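Local coordinates for SWI/SNF-related matrix-associated actin-dependent regulator of chromatin subfamily A-like protein 1 (Mus musculus, PDB 4O66) that probably acts as an ATP-dependent DNA-repair enzyme, its HARP domain binding nucleic acids in a structure-specific way, at residues I16-D20 with R21-K25; E31-A34 with V35-L39. One frame throughout, in Å; residues are numbered along the deposited sequence.

Interaction 1: I16-D20 with R21-K25; sequences IKTGD and RFRVK. With SO4 (sulfate ion), chain E.
T18 and R21 close a tight antiparallel beta hairpin, in which strand 13-18 turns back on strand 21-26 at the surface of the domain. The reversal is a type II' turn from T18 to R21, with G19 at its first corner in a positive-phi conformation (68°). Both ends of the turn are tied: T18 N donates to R21 O at 2.8 Å, and the longer return bond from R21 N meets T18 O from above the carbonyl plane. One step up, I16 and R23 form a second hydrogen-bonded pair, while K17 and F22 between them make a non-hydrogen-bonded pair whose side chains leave from the other face. On that face the K17 chain runs out toward the turn, extended until a bend at chi4 (-70°) sets NZ to bond G19 O at 2.8 Å.

On the face carrying I16, T18, R21 and R23, side chains of the two strands cross. The methyl CG2 of T18 sits over one face of the R23 guanidinium, 3.8 Å from NE, the two side chains crossing at about a right angle. A water bonded to T18 OG1 also takes a weak bond from R23 NE. Farther along, I16 CG1 rests against K25 CG at 3.8 Å. K25 curls at chi2, chi3 and chi4 and presents NZ to O3 of a sulfate ion that probably comes from the crystallisation liquor, a doubtfully short bond.

Beyond the hairpin, K25 NZ bonds T48 O and T50 OG1, I16 touches K49 and R23 touches T48, so the end away from the turn lies against the connection between strands 43-45 and 50-52.

Interaction 2: E31-A34 with V35-L39; sequences ELIA and VFKSL
L32 and F36, one helical turn apart on helix 30-38, illustrate how an i to i+4 pair can place a branched aliphatic group against an aromatic ring. L32 holds CG anti to its own backbone nitrogen (chi1 -168°), which sends CG and its two methyls outward from the helix, where the ring of F36 comes to meet them. CG then lies 3.5 Å from F36 CZ, while CD1 reaches CE1 at 3.7 Å and CD2 also approaches CZ, so the branch point and both methyls gather about the far end of the ring. F36 makes up the distance: its CG stands beside the backbone nitrogen (chi1 -70°), and the ring swings back over the preceding turn. One ring face consequently receives L32 O, 3.3 Å above the plane and offset toward the rim. The same oxygen accepts the nearly straight backbone bond from F36 N, in the carbonyl plane.

On the neighbouring flank I33 and K37 run side by side in the same direction, and I33 CG2 meets K37 CE at 3.9 Å; an extended lysine thus lays its aliphatic part along the isoleucine. V35 turns CG2 toward the backbone of the first turn, 3.5 Å from E31 O. Near the end of the helix, S38 OG folds back to a lone pair of V35 O at 2.6 Å, and S38 N donates to that same oxygen; two bonds therefore grip one carbonyl where the regular series weakens, S38 N reaching A34 O only in a weak bond.

L32 and V35 face V65 and A64 of helix 58-65, with L39 continuing that interface against A60 and L61. The F36 ring instead meets W51 of strand 50-52, F53 just after it, and, edge-to-face, Y28.

Interactions 1 and 2 follow each other in series: interaction 1 closes the turn end of the hairpin before the chain leaves strand 21-26 and enters helix 30-38. Their centres are 26 Å apart, on opposite sides of the chain's centre, and their nearest atoms stay about 11 Å from each other. The second hairpin, strands 43-45 and 50-52, relates the two: its connecting residues meet the face of interaction 1, and W51 on its return strand meets the aromatic ring of interaction 2. A small domain thus combines an outlying hairpin with an exposed turn and a helix set against helix 58-65; which surface meets nucleic acid is not settled by these contacts.

Interaction 1: I16-D20 with R21-K25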
loop_
_atom_site.group_PDB
_atom_site.type_symbol
_atom_site.label_atom_id
_atom_site.label_comp_id
_atom_site.label_asym_id
_atom_site.label_seq_id
_atom_site.Cartn_x
_atom_site.Cartn_y
_atom_site.Cartn_z
ATOM N N ILE A 16 -7.298 10.663 9.155
ATOM C CA ILE A 16 -5.952 11.134 9.485
ATOM C C ILE A 16 -6.004 12.638 9.615
ATOM O O ILE A 16 -6.255 13.318 8.637
ATOM C CB ILE A 16 -4.922 10.770 8.366
ATOM C CG1 ILE A 16 -4.945 9.274 8.084
ATOM C CG2 ILE A 16 -3.515 11.276 8.686
ATOM C CD1 ILE A 16 -4.610 8.435 9.259
ATOM N N LYS A 17 -5.755 13.159 10.807
ATOM C CA LYS A 17 -5.844 14.598 11.027
ATOM C C LYS A 17 -4.653 15.331 10.390
ATOM O O LYS A 17 -3.493 14.910 10.548
ATOM C CB LYS A 17 -5.922 14.892 12.518
ATOM C CG LYS A 17 -6.288 16.277 12.841
ATOM C CD LYS A 17 -6.736 16.362 14.278
ATOM C CE LYS A 17 -7.564 17.617 14.523
ATOM N NZ LYS A 17 -6.713 18.830 14.447
ATOM N N THR A 18 -4.958 16.402 9.672
ATOM C CA THR A 18 -3.974 17.268 9.053
ATOM C C THR A 18 -4.371 18.704 9.337
ATOM O O THR A 18 -5.022 19.347 8.517
ATOM C CB THR A 18 -3.883 17.038 7.514
ATOM O OG1 THR A 18 -5.154 17.300 6.915
ATOM C CG2 THR A 18 -3.457 15.603 7.172
ATOM N N GLY A 19 -3.989 19.215 10.510
ATOM C CA GLY A 19 -4.393 20.563 10.890
ATOM C C GLY A 19 -5.890 20.621 11.127
ATOM O O GLY A 19 -6.441 19.793 11.844
ATOM N N ASP A 20 -6.565 21.595 10.529
ATOM C CA ASP A 20 -7.993 21.715 10.745
ATOM C C ASP A 20 -8.731 21.019 9.617
ATOM O O ASP A 20 -9.882 21.343 9.343
ATOM C CB ASP A 20 -8.407 23.184 10.845
ATOM C CG ASP A 20 -8.098 23.969 9.578
ATOM O OD1 ASP A 20 -7.438 23.426 8.654
ATOM O OD2 ASP A 20 -8.495 25.151 9.508
ATOM N N ARG A 21 -8.045 20.091 8.941
ATOM C CA ARG A 21 -8.697 19.245 7.947
ATOM C C ARG A 21 -8.315 17.819 8.282
ATOM O O ARG A 21 -7.480 17.593 9.167
ATOM C CB ARG A 21 -8.298 19.611 6.503
ATOM C CG ARG A 21 -8.641 21.004 6.114
ATOM C CD ARG A 21 -8.429 21.256 4.665
ATOM N NE ARG A 21 -9.315 20.491 3.787
ATOM C CZ ARG A 21 -10.539 20.877 3.430
ATOM N NH1 ARG A 21 -11.047 22.000 3.878
ATOM N NH2 ARG A 21 -11.256 20.142 2.616
ATOM N N PHE A 22 -8.916 16.853 7.592
ATOM C CA PHE A 22 -8.531 15.462 7.761
ATOM C C PHE A 22 -8.689 14.749 6.436
ATOM O O PHE A 22 -9.473 15.198 5.607
ATOM C CB PHE A 22 -9.368 14.776 8.863
ATOM C CG PHE A 22 -10.820 14.540 8.498
ATOM C CD1 PHE A 22 -11.788 15.513 8.733
ATOM C CD2 PHE A 22 -11.222 13.317 7.966
ATOM C CE1 PHE A 22 -13.095 15.280 8.408
ATOM C CE2 PHE A 22 -12.538 13.088 7.627
ATOM C CZ PHE A 22 -13.474 14.067 7.865
ATOM N N ARG A 23 -7.947 13.648 6.255
ATOM C CA ARG A 23 -7.997 12.801 5.059
ATOM C C ARG A 23 -8.601 11.453 5.397
ATOM O O ARG A 23 -8.501 10.999 6.530
ATOM C CB ARG A 23 -6.610 12.604 4.485
ATOM C CG ARG A 23 -5.877 13.870 4.021
ATOM C CD ARG A 23 -4.431 13.515 3.694
ATOM N NE ARG A 23 -3.569 14.691 3.508
ATOM C CZ ARG A 23 -2.231 14.658 3.457
ATOM N NH1 ARG A 23 -1.567 13.507 3.592
ATOM N NH2 ARG A 23 -1.543 15.785 3.279
ATOM N N VAL A 24 -9.233 10.794 4.432
ATOM C CA VAL A 24 -9.701 9.438 4.681
ATOM C C VAL A 24 -8.838 8.482 3.866
ATOM O O VAL A 24 -8.734 8.634 2.672
ATOM C CB VAL A 24 -11.165 9.243 4.325
ATOM C CG1 VAL A 24 -11.580 7.800 4.547
ATOM C CG2 VAL A 24 -12.027 10.181 5.137
ATOM N N LYS A 25 -8.204 7.520 4.543
ATOM C CA LYS A 25 -7.266 6.570 3.925
ATOM C C LYS A 25 -7.793 5.165 4.050
ATOM O O LYS A 25 -8.137 4.758 5.156
ATOM C CB LYS A 25 -5.901 6.645 4.600
ATOM C CG LYS A 25 -5.223 8.027 4.530
ATOM C CD LYS A 25 -5.081 8.521 3.070
ATOM C CE LYS A 25 -4.058 7.700 2.300
ATOM N NZ LYS A 25 -2.734 8.102 2.797
HETATM S S SO4 E . -0.414 9.962 0.378
HETATM O O1 SO4 E . -0.301 11.418 0.492
HETATM O O2 SO4 E . 0.841 9.358 0.836
HETATM O O3 SO4 E . -1.544 9.522 1.198
HETATM O O4 SO4 E . -0.666 9.558 -1.007
HETATM O O HOH W 1 -5.353 17.541 3.914
#

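Interaction 2: E31-A34 with V35-L39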
loop_
_atom_site.group_PDB
_atom_site.type_symbol
_atom_site.label_atom_id
_atom_site.label_comp_id
_atom_site.label_asym_id
_atom_site.label_seq_id
_atom_site.Cartn_x
_atom_site.Cartn_y
_atom_site.Cartn_z
ATOM N N GLU A 31 -2.344 -9.972 2.768
ATOM C CA GLU A 31 -1.576 -10.427 1.612
ATOM C C GLU A 31 -0.681 -9.372 1.034
ATOM O O GLU A 31 0.471 -9.629 0.704
ATOM C CB GLU A 31 -2.503 -10.881 0.512
ATOM C CG GLU A 31 -2.962 -12.289 0.591
ATOM C CD GLU A 31 -4.179 -12.494 -0.271
ATOM O OE1 GLU A 31 -5.252 -12.037 0.170
ATOM O OE2 GLU A 31 -4.071 -13.064 -1.385
ATOM N N LEU A 32 -1.247 -8.184 0.882
ATOM C CA LEU A 32 -0.572 -7.064 0.255
ATOM C C LEU A 32 0.581 -6.593 1.094
ATOM O O LEU A 32 1.661 -6.376 0.593
ATOM C CB LEU A 32 -1.573 -5.925 0.005
ATOM C CG LEU A 32 -1.113 -4.785 -0.899
ATOM C CD1 LEU A 32 -0.520 -5.307 -2.189
ATOM C CD2 LEU A 32 -2.275 -3.875 -1.183
ATOM N N ILE A 33 0.353 -6.448 2.388
ATOM C CA ILE A 33 1.422 -6.048 3.287
ATOM C C ILE A 33 2.574 -7.062 3.263
ATOM O O ILE A 33 3.736 -6.685 3.352
ATOM C CB ILE A 33 0.888 -5.855 4.719
ATOM C CG1 ILE A 33 -0.128 -4.715 4.703
ATOM C CG2 ILE A 33 2.030 -5.553 5.665
ATOM C CD1 ILE A 33 -0.776 -4.418 6.008
ATOM N N ALA A 34 2.246 -8.348 3.143
ATOM C CA ALA A 34 3.263 -9.373 3.029
ATOM C C ALA A 34 4.132 -9.128 1.790
ATOM O O ALA A 34 5.351 -9.208 1.878
ATOM C CB ALA A 34 2.622 -10.744 2.965
ATOM N N VAL A 35 3.501 -8.821 0.649
ATOM C CA VAL A 35 4.240 -8.452 -0.552
ATOM C C VAL A 35 5.096 -7.238 -0.258
ATOM O O VAL A 35 6.284 -7.236 -0.557
ATOM C CB VAL A 35 3.286 -8.159 -1.765
ATOM C CG1 VAL A 35 4.041 -7.620 -2.976
ATOM C CG2 VAL A 35 2.506 -9.398 -2.145
ATOM N N PHE A 36 4.503 -6.209 0.342
ATOM C CA PHE A 36 5.238 -4.976 0.639
ATOM C C PHE A 36 6.501 -5.238 1.430
ATOM O O PHE A 36 7.517 -4.640 1.172
ATOM C CB PHE A 36 4.385 -4.003 1.440
ATOM C CG PHE A 36 3.259 -3.387 0.692
ATOM C CD1 PHE A 36 3.146 -3.485 -0.679
ATOM C CD2 PHE A 36 2.307 -2.665 1.386
ATOM C CE1 PHE A 36 2.090 -2.852 -1.339
ATOM C CE2 PHE A 36 1.254 -2.048 0.738
ATOM C CZ PHE A 36 1.147 -2.122 -0.624
ATOM N N LYS A 37 6.431 -6.101 2.435
ATOM C CA LYS A 37 7.568 -6.327 3.317
ATOM C C LYS A 37 8.630 -7.216 2.686
ATOM O O LYS A 37 9.740 -7.350 3.198
ATOM C CB LYS A 37 7.091 -6.917 4.642
ATOM C CG LYS A 37 6.319 -5.923 5.468
ATOM C CD LYS A 37 6.091 -6.384 6.875
ATOM C CE LYS A 37 5.373 -5.304 7.667
ATOM N NZ LYS A 37 5.272 -5.650 9.113
ATOM N N SER A 38 8.298 -7.806 1.544
ATOM C CA SER A 38 9.242 -8.604 0.773
ATOM C C SER A 38 10.103 -7.771 -0.163
ATOM O O SER A 38 11.116 -8.221 -0.673
ATOM C CB SER A 38 8.484 -9.660 -0.026
ATOM O OG SER A 38 7.951 -9.127 -1.207
ATOM N N LEU A 39 9.706 -6.524 -0.364
ATOM C CA LEU A 39 10.379 -5.665 -1.305
ATOM C C LEU A 39 11.483 -4.858 -0.643
ATOM O O LEU A 39 11.259 -4.178 0.360
ATOM C CB LEU A 39 9.344 -4.750 -1.967
ATOM C CG LEU A 39 8.298 -5.526 -2.797
ATOM C CD1 LEU A 39 7.166 -4.628 -3.281
ATOM C CD2 LEU A 39 8.943 -6.212 -3.988
#